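Local coordinates for mandelate racemase/muconate lactonizing enzyme-like protein (Rubrobacter xylanophilus DSM 9941, PDB 3CYJ), which is of unknown function but belongs to the enolase superfamily, joining an N-terminal capping domain to a TIM-type barrel that holds a sodium ion, at residues A[34-38]-A[50-56]; A[15-19]-A[359-364]; A[22-27]-A[140-144]; A[297-301]-A[322-326]. All coordinates share one frame; numbering follows the deposited sequence.

Overall arrangement
Contacts 1 and 2 build outward from one antiparallel sheet of the N-terminal domain: strands 8-26 and 33-43 are neighbours in it, and the two contact centres lie about 10 Å apart. Contact 4, about 11 Å from contact 1 between centres, belongs to the barrel and meets the sheet through E326 and H322, which face the tyrosines of strand 46-53. Contact 3 uses the far end of strand 8-26, about 22 Å from contact 2 between centres, where it packs against the loop after barrel strand 132-137. Contacts 3 and 4 both border the sodium site of D194, E221 and E222: the side chains of D26 and C298 come within about 6 Å and 7 Å of the ion.

Contact 1 (A[34-38]-A[50-56]); sequences TTMIL and GYTYGDV
In the beta hairpin of strands 33-43 and 46-53, which forms one edge of the antiparallel sheet in the capping domain, I37 and T52 make a hydrogen-bonded pair. I37 N reaches T52 O at 2.8 Å and T52 N returns to I37 O at 3.0 Å; beyond the strand, G54 N extends the ladder to T35 O. The non-hydrogen-bonded pairs M36-Y53 and L38-Y51 turn their side chains to the other face of the sheet, where M36 passes between two tyrosines. With CG anti to the backbone N (chi1 -175°), the methionine reaches over the partner strand, and its CG packs 3.7 Å from Y51 CB. SD lies obliquely 4.5 Å from the Y51 ring centroid, a Met-aromatic contact. A bend at chi3 (-76°) then brings CE over one face of that ring and within 3.3 Å of Y53 OH. Both tyrosine hydroxyls bond to E326 of the barrel, that of Y51 weakly. On the opposite face, T52 OG1 is held by T272 O, while I37 and T52 pack on V58. T35 OG1, also bonded to T17, shares a water with V56 N, which donates to the water at 3.3 Å.

Contact 2 (A[15-19]-A[359-364]); sequences AYTVP and AGKYAA
A single backbone bridge, pairing Y16 with A363, docks the C-terminal end of the modelled chain on strand 8-26 of the capping-domain sheet. T17 N donates to Y362 O over 3.0 Å, and A364 N donates to A15 O at the same length, so the tail is held by a bond on each side of A363. Mostly apolar packing surrounds these bonds. V18 CG2 sits 4.0 Å above one face of the Y362 ring, displaced toward its rim, while CG of K361 covers the centre of the opposite face; the ring is thus sandwiched between strand and helix. With Y362 CG anti to the carbonyl carbon (chi1 -59°), the ring swings to V18 and P19. Y16 presents the edge of its ring to the helix: CD1 comes within 3.3 Å of A359 O, and CE1 packs 3.9 Å from A359 CB. Y16 OH is bonded to S14 OG. The other backbone edge of segment 15-19 pairs with T34 and M36 of strand 33-43. V18 and Y362 both touch L328 of helix 320-329, while Y16 and A359 share L354 of strand 353-354.

Contact 3 (A[22-27]-A[140-144]); sequences YPESDG and FTSYP
Y22 opens the contact against Y143, its CD2 3.7 Å from Y143 CD1 and the two ring planes 77° apart in an oblique pairing. Further out, Y22 OH rests 3.3 Å from P144 CD, and S142 O lies in the plane of the Y22 ring at its edge. P23 contributes its carbonyl: S142 OG donates to P23 O over 2.6 Å, with OG set between the backbone N and carbonyl carbon of S142 (chi1 59°), a position from which it faces the strand. E24 lays its carboxylate almost flat on the F140 ring, the planes only 10° apart and OE1 3.3 Å above the ring toward its rim; CG makes a CH-pi contact over the same ring. OE2 accepts a bond from a water that in turn accepts one from Y143 OH. S25 is gripped through side chain and backbone. Its OG pairs with T141 OG1 at 2.8 Å, either hydroxyl being a possible donor, and T141 N reaches S25 O at 3.1 Å from above the carbonyl plane. S25 O also lies at the in-plane edge of F140. D26 points away from the loop, its OD2 in a salt bridge with R90 of the second subunit and bonded to a glycerol. A capping-domain segment thus packs on the type I turn F140-Y143, in the loop after barrel strand 132-137, and brings D26 to about 6 Å from the sodium ion, as capping-domain loops close over the barrel mouth in the enolase superfamily.

Contact 4 (A[297-301]-A[322-326]); sequences HCAPA and HARVE
H322, on helix 320-329, meets the loop that follows barrel strand 294-296 with the ND1 and CE1 side of its ring. CB starts against proline, 3.6 Å from P300 CD, the two side chains crossing at about a right angle. CG comes next, passing the backbone N of A299, and ND1 accepts the bond that fixes the ring: A299 N donates to it over 3.0 Å with an angle of 161° at the hydrogen, the donor lying close to the ring plane. CE1, at the outer corner, meets C298, 3.4 Å from CB and 3.6 Å from SG, with the sulfur placed obliquely to the ring. Y53 stacks on the imidazole and F319 meets it edge-to-face. One helical turn on, E326 reaches the start of helix 300-306. Its CD packs 3.7 Å from A301 CB, and OE1 takes the A301 N bond at 3.0 Å, approached from 45° above the carboxylate plane. OE2, bonded to Y53 OH, lies 3.5 Å from A299 CA. A299 N, at the N-cap of helix 300-306, and A301 N, in its first turn, are thus both taken by side-chain acceptors of helix 320-329. That helix start and the tyrosine hydroxyl would favour a negative charge on the buried carboxylate. For H322, ND1 as acceptor is consistent with a neutral imidazole that carries its proton on NE2.

Contact 1 (A[34-38]-A[50-56])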
loop_
_atom_site.group_PDB
_atom_site.type_symbol
_atom_site.label_atom_id
_atom_site.label_comp_id
_atom_site.label_asym_id
_atom_site.label_seq_id
_atom_site.Cartn_x
_atom_site.Cartn_y
_atom_site.Cartn_z
ATOM N N THR A 34 10.357 -42.002 -14.448
ATOM C CA THR A 34 9.443 -41.543 -13.392
ATOM C C THR A 34 9.459 -42.515 -12.241
ATOM O O THR A 34 9.391 -43.711 -12.460
ATOM C CB THR A 34 7.964 -41.538 -13.890
ATOM O OG1 THR A 34 7.860 -40.742 -15.068
ATOM C CG2 THR A 34 6.996 -41.002 -12.806
ATOM N N THR A 35 9.491 -42.001 -11.017
ATOM C CA THR A 35 9.375 -42.841 -9.853
ATOM C C THR A 35 8.045 -42.575 -9.118
ATOM O O THR A 35 7.774 -41.450 -8.709
ATOM C CB THR A 35 10.567 -42.652 -8.919
ATOM O OG1 THR A 35 11.766 -43.024 -9.615
ATOM C CG2 THR A 35 10.404 -43.506 -7.714
ATOM N N MET A 36 7.224 -43.624 -8.994
ATOM C CA MET A 36 6.053 -43.613 -8.185
ATOM C C MET A 36 6.294 -44.253 -6.828
ATOM O O MET A 36 6.817 -45.361 -6.733
ATOM C CB MET A 36 4.895 -44.314 -8.912
ATOM C CG MET A 36 3.559 -44.241 -8.168
ATOM S SD MET A 36 2.323 -45.494 -8.764
ATOM C CE MET A 36 1.870 -44.732 -10.250
ATOM N N ILE A 37 5.900 -43.573 -5.759
ATOM C CA ILE A 37 5.984 -44.193 -4.459
ATOM C C ILE A 37 4.566 -44.572 -4.065
ATOM O O ILE A 37 3.674 -43.739 -4.152
ATOM C CB ILE A 37 6.678 -43.283 -3.400
ATOM C CG1 ILE A 37 8.096 -42.888 -3.867
ATOM C CG2 ILE A 37 6.712 -43.976 -2.040
ATOM C CD1 ILE A 37 8.125 -41.667 -4.823
ATOM N N LEU A 38 4.361 -45.822 -3.635
ATOM C CA LEU A 38 3.014 -46.344 -3.481
ATOM C C LEU A 38 2.783 -46.737 -2.036
ATOM O O LEU A 38 3.603 -47.457 -1.454
ATOM C CB LEU A 38 2.768 -47.565 -4.415
ATOM C CG LEU A 38 1.333 -48.186 -4.238
ATOM C CD1 LEU A 38 0.194 -47.363 -4.924
ATOM C CD2 LEU A 38 1.354 -49.611 -4.682
ATOM N N GLY A 50 -2.697 -45.116 -2.226
ATOM C CA GLY A 50 -2.368 -43.752 -2.606
ATOM C C GLY A 50 -0.947 -43.760 -3.129
ATOM O O GLY A 50 -0.180 -44.685 -2.800
ATOM N N TYR A 51 -0.580 -42.769 -3.949
ATOM C CA TYR A 51 0.787 -42.705 -4.440
ATOM C C TYR A 51 1.264 -41.263 -4.613
ATOM O O TYR A 51 0.469 -40.326 -4.536
ATOM C CB TYR A 51 0.913 -43.455 -5.771
ATOM C CG TYR A 51 -0.037 -42.929 -6.854
ATOM C CD1 TYR A 51 0.389 -41.950 -7.714
ATOM C CD2 TYR A 51 -1.365 -43.433 -7.004
ATOM C CE1 TYR A 51 -0.425 -41.450 -8.692
ATOM C CE2 TYR A 51 -2.227 -42.914 -8.003
ATOM C CZ TYR A 51 -1.725 -41.914 -8.852
ATOM O OH TYR A 51 -2.454 -41.349 -9.881
ATOM N N THR A 52 2.565 -41.091 -4.853
ATOM C CA THR A 52 3.069 -39.783 -5.243
ATOM C C THR A 52 4.150 -40.054 -6.260
ATOM O O THR A 52 4.529 -41.216 -6.445
ATOM C CB THR A 52 3.593 -38.961 -3.990
ATOM O OG1 THR A 52 3.821 -37.591 -4.356
ATOM C CG2 THR A 52 4.865 -39.607 -3.355
ATOM N N TYR A 53 4.604 -39.034 -6.975
ATOM C CA TYR A 53 5.739 -39.167 -7.898
ATOM C C TYR A 53 6.878 -38.309 -7.326
ATOM O O TYR A 53 6.665 -37.142 -6.978
ATOM C CB TYR A 53 5.376 -38.672 -9.291
ATOM C CG TYR A 53 4.291 -39.497 -9.934
ATOM C CD1 TYR A 53 4.595 -40.733 -10.524
ATOM C CD2 TYR A 53 2.971 -39.071 -9.944
ATOM C CE1 TYR A 53 3.626 -41.514 -11.102
ATOM C CE2 TYR A 53 1.970 -39.846 -10.538
ATOM C CZ TYR A 53 2.322 -41.072 -11.124
ATOM O OH TYR A 53 1.396 -41.872 -11.744
ATOM N N GLY A 54 8.071 -38.871 -7.205
ATOM C CA GLY A 54 9.145 -38.116 -6.579
ATOM C C GLY A 54 10.333 -39.016 -6.353
ATOM O O GLY A 54 10.477 -40.005 -7.056
ATOM N N ASP A 55 11.181 -38.677 -5.374
ATOM C CA ASP A 55 12.379 -39.460 -5.130
ATOM C C ASP A 55 12.018 -40.708 -4.307
ATOM O O ASP A 55 11.085 -40.649 -3.462
ATOM C CB ASP A 55 13.463 -38.628 -4.434
ATOM C CG ASP A 55 14.807 -39.389 -4.347
ATOM O OD1 ASP A 55 15.335 -39.764 -5.421
ATOM O OD2 ASP A 55 15.283 -39.658 -3.227
ATOM N N VAL A 56 12.755 -41.816 -4.527
ATOM C CA VAL A 56 12.567 -43.021 -3.722
ATOM C C VAL A 56 12.673 -42.675 -2.247
ATOM O O VAL A 56 12.084 -43.364 -1.409
ATOM C CB VAL A 56 13.608 -44.200 -4.010
ATOM C CG1 VAL A 56 13.341 -44.842 -5.318
ATOM C CG2 VAL A 56 15.083 -43.729 -3.952
HETATM O O HOH W 1 14.037 -42.191 -7.527
#

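Contact 2 (A[15-19]-A[359-364])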
loop_
_atom_site.group_PDB
_atom_site.type_symbol
_atom_site.label_atom_id
_atom_site.label_comp_id
_atom_site.label_asym_id
_atom_site.label_seq_id
_atom_site.Cartn_x
_atom_site.Cartn_y
_atom_site.Cartn_z
ATOM N N ALA A 15 8.027 -48.718 -4.254
ATOM C CA ALA A 15 8.339 -47.698 -5.233
ATOM C C ALA A 15 8.636 -48.369 -6.540
ATOM O O ALA A 15 9.119 -49.504 -6.582
ATOM C CB ALA A 15 9.550 -46.839 -4.788
ATOM N N TYR A 16 8.353 -47.665 -7.623
ATOM C CA TYR A 16 8.550 -48.197 -8.968
ATOM C C TYR A 16 9.104 -47.091 -9.813
ATOM O O TYR A 16 8.666 -45.917 -9.709
ATOM C CB TYR A 16 7.225 -48.700 -9.545
ATOM C CG TYR A 16 6.517 -49.562 -8.546
ATOM C CD1 TYR A 16 6.776 -50.950 -8.465
ATOM C CD2 TYR A 16 5.652 -48.994 -7.622
ATOM C CE1 TYR A 16 6.168 -51.739 -7.510
ATOM C CE2 TYR A 16 5.051 -49.748 -6.662
ATOM C CZ TYR A 16 5.299 -51.140 -6.604
ATOM O OH TYR A 16 4.661 -51.900 -5.621
ATOM N N THR A 17 10.059 -47.455 -10.653
ATOM C CA THR A 17 10.667 -46.532 -11.577
ATOM C C THR A 17 10.397 -47.029 -12.971
ATOM O O THR A 17 10.666 -48.189 -13.267
ATOM C CB THR A 17 12.213 -46.443 -11.345
ATOM O OG1 THR A 17 12.465 -46.027 -10.000
ATOM C CG2 THR A 17 12.895 -45.478 -12.330
ATOM N N VAL A 18 9.883 -46.147 -13.833
ATOM C CA VAL A 18 9.514 -46.466 -15.210
ATOM C C VAL A 18 10.163 -45.486 -16.214
ATOM O O VAL A 18 9.943 -44.257 -16.160
ATOM C CB VAL A 18 7.979 -46.385 -15.399
ATOM C CG1 VAL A 18 7.596 -46.764 -16.804
ATOM C CG2 VAL A 18 7.234 -47.249 -14.351
ATOM N N PRO A 19 10.975 -46.023 -17.148
ATOM C CA PRO A 19 11.491 -45.175 -18.203
ATOM C C PRO A 19 10.378 -44.450 -18.938
ATOM O O PRO A 19 9.336 -45.006 -19.169
ATOM C CB PRO A 19 12.187 -46.185 -19.155
ATOM C CG PRO A 19 12.617 -47.295 -18.221
ATOM C CD PRO A 19 11.423 -47.423 -17.298
ATOM N N ALA A 359 4.185 -54.522 -11.825
ATOM C CA ALA A 359 4.798 -53.968 -10.627
ATOM C C ALA A 359 6.251 -54.459 -10.452
ATOM O O ALA A 359 7.183 -53.661 -10.370
ATOM C CB ALA A 359 3.962 -54.323 -9.389
ATOM N N GLY A 360 6.424 -55.781 -10.419
ATOM C CA GLY A 360 7.696 -56.423 -10.158
ATOM C C GLY A 360 8.737 -56.086 -11.192
ATOM O O GLY A 360 9.929 -55.939 -10.888
ATOM N N LYS A 361 8.300 -55.951 -12.432
ATOM C CA LYS A 361 9.199 -55.591 -13.485
ATOM C C LYS A 361 9.886 -54.231 -13.175
ATOM O O LYS A 361 11.061 -54.044 -13.485
ATOM C CB LYS A 361 8.444 -55.568 -14.818
ATOM C CG LYS A 361 9.307 -55.045 -15.953
ATOM C CD LYS A 361 8.669 -55.146 -17.340
ATOM C CE LYS A 361 9.699 -54.699 -18.419
ATOM N NZ LYS A 361 9.228 -54.954 -19.820
ATOM N N TYR A 362 9.155 -53.299 -12.551
ATOM C CA TYR A 362 9.631 -51.913 -12.356
ATOM C C TYR A 362 9.905 -51.562 -10.918
ATOM O O TYR A 362 10.161 -50.405 -10.616
ATOM C CB TYR A 362 8.623 -50.905 -12.894
ATOM C CG TYR A 362 8.342 -51.087 -14.347
ATOM C CD1 TYR A 362 9.293 -50.723 -15.291
ATOM C CD2 TYR A 362 7.127 -51.630 -14.787
ATOM C CE1 TYR A 362 9.056 -50.878 -16.636
ATOM C CE2 TYR A 362 6.867 -51.805 -16.155
ATOM C CZ TYR A 362 7.842 -51.421 -17.066
ATOM O OH TYR A 362 7.660 -51.575 -18.415
ATOM N N ALA A 363 9.836 -52.544 -10.032
ATOM C CA ALA A 363 10.279 -52.363 -8.669
ATOM C C ALA A 363 11.598 -51.570 -8.621
ATOM O O ALA A 363 12.509 -51.825 -9.396
ATOM C CB ALA A 363 10.418 -53.686 -7.998
ATOM N N ALA A 364 11.683 -50.586 -7.725
ATOM C CA ALA A 364 12.852 -49.670 -7.663
ATOM C C ALA A 364 14.158 -50.346 -7.200
ATOM O O ALA A 364 14.257 -50.827 -6.059
ATOM C CB ALA A 364 12.535 -48.467 -6.763
#

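Contact 3 (A[22-27]-A[140-144])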
loop_
_atom_site.group_PDB
_atom_site.type_symbol
_atom_site.label_atom_id
_atom_site.label_comp_id
_atom_site.label_asym_id
_atom_site.label_seq_id
_atom_site.Cartn_x
_atom_site.Cartn_y
_atom_site.Cartn_z
ATOM N N TYR A 22 10.428 -41.698 -24.357
ATOM C CA TYR A 22 11.334 -40.917 -25.210
ATOM C C TYR A 22 12.114 -40.061 -24.217
ATOM O O TYR A 22 11.645 -39.866 -23.084
ATOM C CB TYR A 22 10.522 -40.029 -26.165
ATOM C CG TYR A 22 11.319 -39.371 -27.274
ATOM C CD1 TYR A 22 11.694 -40.093 -28.419
ATOM C CD2 TYR A 22 11.676 -38.013 -27.201
ATOM C CE1 TYR A 22 12.438 -39.485 -29.475
ATOM C CE2 TYR A 22 12.414 -37.394 -28.256
ATOM C CZ TYR A 22 12.793 -38.149 -29.383
ATOM O OH TYR A 22 13.514 -37.550 -30.400
ATOM N N PRO A 23 13.318 -39.570 -24.589
ATOM C CA PRO A 23 13.955 -38.606 -23.633
ATOM C C PRO A 23 13.090 -37.320 -23.482
ATOM O O PRO A 23 12.621 -36.774 -24.495
ATOM C CB PRO A 23 15.298 -38.229 -24.297
ATOM C CG PRO A 23 15.425 -39.049 -25.564
ATOM C CD PRO A 23 14.158 -39.878 -25.763
ATOM N N GLU A 24 12.889 -36.833 -22.261
ATOM C CA GLU A 24 11.965 -35.703 -22.079
ATOM C C GLU A 24 12.624 -34.503 -21.414
ATOM O O GLU A 24 13.528 -34.636 -20.595
ATOM C CB GLU A 24 10.718 -36.149 -21.292
ATOM C CG GLU A 24 9.798 -37.135 -22.072
ATOM C CD GLU A 24 8.616 -37.599 -21.243
ATOM O OE1 GLU A 24 8.422 -37.063 -20.138
ATOM O OE2 GLU A 24 7.851 -38.486 -21.657
ATOM N N SER A 25 12.161 -33.308 -21.756
ATOM C CA SER A 25 12.731 -32.130 -21.120
ATOM C C SER A 25 11.710 -30.997 -21.146
ATOM O O SER A 25 10.700 -31.053 -21.864
ATOM C CB SER A 25 14.013 -31.721 -21.817
ATOM O OG SER A 25 13.699 -31.266 -23.127
ATOM N N ASP A 26 11.981 -29.966 -20.365
ATOM C CA ASP A 26 11.141 -28.805 -20.372
ATOM C C ASP A 26 12.128 -27.659 -20.241
ATOM O O ASP A 26 13.376 -27.891 -20.357
ATOM C CB ASP A 26 10.066 -28.846 -19.261
ATOM C CG ASP A 26 10.642 -28.952 -17.847
ATOM O OD1 ASP A 26 11.730 -28.380 -17.574
ATOM O OD2 ASP A 26 9.982 -29.580 -16.982
ATOM N N GLY A 27 11.605 -26.461 -19.997
ATOM C CA GLY A 27 12.453 -25.300 -19.936
ATOM C C GLY A 27 13.577 -25.413 -18.922
ATOM O O GLY A 27 14.626 -24.896 -19.149
ATOM N N PHE A 140 7.028 -31.979 -24.905
ATOM C CA PHE A 140 8.340 -31.710 -24.331
ATOM C C PHE A 140 9.267 -31.049 -25.341
ATOM O O PHE A 140 9.116 -31.239 -26.577
ATOM C CB PHE A 140 8.940 -32.981 -23.728
ATOM C CG PHE A 140 8.006 -33.660 -22.804
ATOM C CD1 PHE A 140 7.813 -33.165 -21.512
ATOM C CD2 PHE A 140 7.218 -34.726 -23.249
ATOM C CE1 PHE A 140 6.858 -33.769 -20.666
ATOM C CE2 PHE A 140 6.278 -35.349 -22.418
ATOM C CZ PHE A 140 6.095 -34.880 -21.117
ATOM N N THR A 141 10.199 -30.266 -24.797
ATOM C CA THR A 141 11.136 -29.510 -25.594
ATOM C C THR A 141 12.134 -30.397 -26.342
ATOM O O THR A 141 12.750 -29.960 -27.339
ATOM C CB THR A 141 11.844 -28.395 -24.763
ATOM O OG1 THR A 141 12.211 -28.929 -23.478
ATOM C CG2 THR A 141 10.907 -27.175 -24.589
ATOM N N SER A 142 12.272 -31.640 -25.889
ATOM C CA SER A 142 13.101 -32.607 -26.608
ATOM C C SER A 142 12.430 -33.197 -27.870
ATOM O O SER A 142 13.119 -33.781 -28.706
ATOM C CB SER A 142 13.446 -33.775 -25.686
ATOM O OG SER A 142 12.235 -34.360 -25.270
ATOM N N TYR A 143 11.102 -33.119 -27.982
ATOM C CA TYR A 143 10.414 -33.696 -29.145
ATOM C C TYR A 143 10.795 -33.016 -30.463
ATOM O O TYR A 143 10.685 -31.772 -30.600
ATOM C CB TYR A 143 8.907 -33.562 -29.008
ATOM C CG TYR A 143 8.256 -34.555 -28.091
ATOM C CD1 TYR A 143 9.004 -35.454 -27.352
ATOM C CD2 TYR A 143 6.880 -34.563 -27.928
ATOM C CE1 TYR A 143 8.378 -36.377 -26.485
ATOM C CE2 TYR A 143 6.263 -35.464 -27.090
ATOM C CZ TYR A 143 7.007 -36.358 -26.365
ATOM O OH TYR A 143 6.338 -37.243 -25.515
ATOM N N PRO A 144 11.179 -33.814 -31.473
ATOM C CA PRO A 144 11.219 -33.152 -32.788
ATOM C C PRO A 144 9.797 -32.751 -33.180
ATOM O O PRO A 144 8.849 -33.261 -32.604
ATOM C CB PRO A 144 11.782 -34.247 -33.731
ATOM C CG PRO A 144 12.382 -35.324 -32.791
ATOM C CD PRO A 144 11.507 -35.247 -31.538
HETATM O O HOH W 2 7.861 -38.803 -24.281
#

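Contact 4 (A[297-301]-A[322-326])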
loop_
_atom_site.group_PDB
_atom_site.type_symbol
_atom_site.label_atom_id
_atom_site.label_comp_id
_atom_site.label_asym_id
_atom_site.label_seq_id
_atom_site.Cartn_x
_atom_site.Cartn_y
_atom_site.Cartn_z
ATOM N N HIS A 297 -2.747 -30.219 -11.175
ATOM C CA HIS A 297 -1.473 -30.496 -11.830
ATOM C C HIS A 297 -1.085 -31.974 -11.570
ATOM O O HIS A 297 -1.130 -32.421 -10.407
ATOM C CB HIS A 297 -0.451 -29.505 -11.262
ATOM C CG HIS A 297 0.934 -29.678 -11.780
ATOM N ND1 HIS A 297 1.367 -29.083 -12.951
ATOM C CD2 HIS A 297 2.001 -30.347 -11.271
ATOM C CE1 HIS A 297 2.637 -29.401 -13.151
ATOM N NE2 HIS A 297 3.044 -30.167 -12.147
ATOM N N CYS A 298 -0.785 -32.710 -12.664
ATOM C CA CYS A 298 -0.252 -34.099 -12.661
ATOM C C CYS A 298 -1.192 -35.198 -12.056
ATOM O O CYS A 298 -2.281 -34.892 -11.571
ATOM C CB CYS A 298 1.170 -34.104 -12.024
ATOM S SG CYS A 298 2.455 -33.378 -13.214
ATOM N N ALA A 299 -0.751 -36.469 -12.091
ATOM C CA ALA A 299 -1.448 -37.608 -11.425
ATOM C C ALA A 299 -2.964 -37.714 -11.761
ATOM O O ALA A 299 -3.823 -37.615 -10.853
ATOM C CB ALA A 299 -1.237 -37.568 -9.865
ATOM N N PRO A 300 -3.283 -37.918 -13.057
ATOM C CA PRO A 300 -4.667 -37.847 -13.474
ATOM C C PRO A 300 -5.542 -38.831 -12.733
ATOM O O PRO A 300 -6.684 -38.514 -12.455
ATOM C CB PRO A 300 -4.633 -38.171 -14.994
ATOM C CG PRO A 300 -3.194 -38.231 -15.402
ATOM C CD PRO A 300 -2.339 -38.160 -14.168
ATOM N N ALA A 301 -5.031 -40.017 -12.418
ATOM C CA ALA A 301 -5.842 -41.067 -11.797
ATOM C C ALA A 301 -6.393 -40.710 -10.422
ATOM O O ALA A 301 -7.581 -40.969 -10.155
ATOM C CB ALA A 301 -5.078 -42.380 -11.741
ATOM N N HIS A 322 2.438 -39.554 -16.566
ATOM C CA HIS A 322 1.698 -40.116 -15.465
ATOM C C HIS A 322 0.578 -40.974 -15.918
ATOM O O HIS A 322 0.387 -42.064 -15.356
ATOM C CB HIS A 322 1.182 -39.019 -14.537
ATOM C CG HIS A 322 2.277 -38.316 -13.820
ATOM N ND1 HIS A 322 2.059 -37.229 -13.001
ATOM C CD2 HIS A 322 3.618 -38.540 -13.817
ATOM C CE1 HIS A 322 3.215 -36.821 -12.508
ATOM N NE2 HIS A 322 4.177 -37.599 -12.991
ATOM N N ALA A 323 -0.206 -40.476 -16.867
ATOM C CA ALA A 323 -1.209 -41.295 -17.532
ATOM C C ALA A 323 -0.589 -42.655 -17.949
ATOM O O ALA A 323 -1.084 -43.727 -17.591
ATOM C CB ALA A 323 -1.764 -40.566 -18.745
ATOM N N ARG A 324 0.526 -42.594 -18.650
ATOM C CA ARG A 324 1.210 -43.805 -19.124
ATOM C C ARG A 324 1.656 -44.729 -17.983
ATOM O O ARG A 324 1.373 -45.908 -17.997
ATOM C CB ARG A 324 2.398 -43.404 -20.000
ATOM C CG ARG A 324 3.320 -44.540 -20.445
ATOM C CD ARG A 324 4.435 -43.947 -21.361
ATOM N NE ARG A 324 5.322 -44.992 -21.847
ATOM C CZ ARG A 324 6.414 -45.402 -21.217
ATOM N NH1 ARG A 324 6.801 -44.819 -20.085
ATOM N NH2 ARG A 324 7.124 -46.402 -21.730
ATOM N N VAL A 325 2.338 -44.198 -16.975
ATOM C CA VAL A 325 2.729 -44.999 -15.799
ATOM C C VAL A 325 1.512 -45.581 -15.057
ATOM O O VAL A 325 1.578 -46.674 -14.518
ATOM C CB VAL A 325 3.608 -44.142 -14.833
ATOM C CG1 VAL A 325 3.662 -44.708 -13.377
ATOM C CG2 VAL A 325 5.004 -43.950 -15.406
ATOM N N GLU A 326 0.416 -44.825 -14.983
ATOM C CA GLU A 326 -0.772 -45.303 -14.289
ATOM C C GLU A 326 -1.449 -46.480 -15.055
ATOM O O GLU A 326 -1.849 -47.431 -14.425
ATOM C CB GLU A 326 -1.726 -44.137 -13.951
ATOM C CG GLU A 326 -1.224 -43.286 -12.774
ATOM C CD GLU A 326 -1.611 -41.769 -12.818
ATOM O OE1 GLU A 326 -2.571 -41.381 -13.514
ATOM O OE2 GLU A 326 -0.953 -40.965 -12.114
#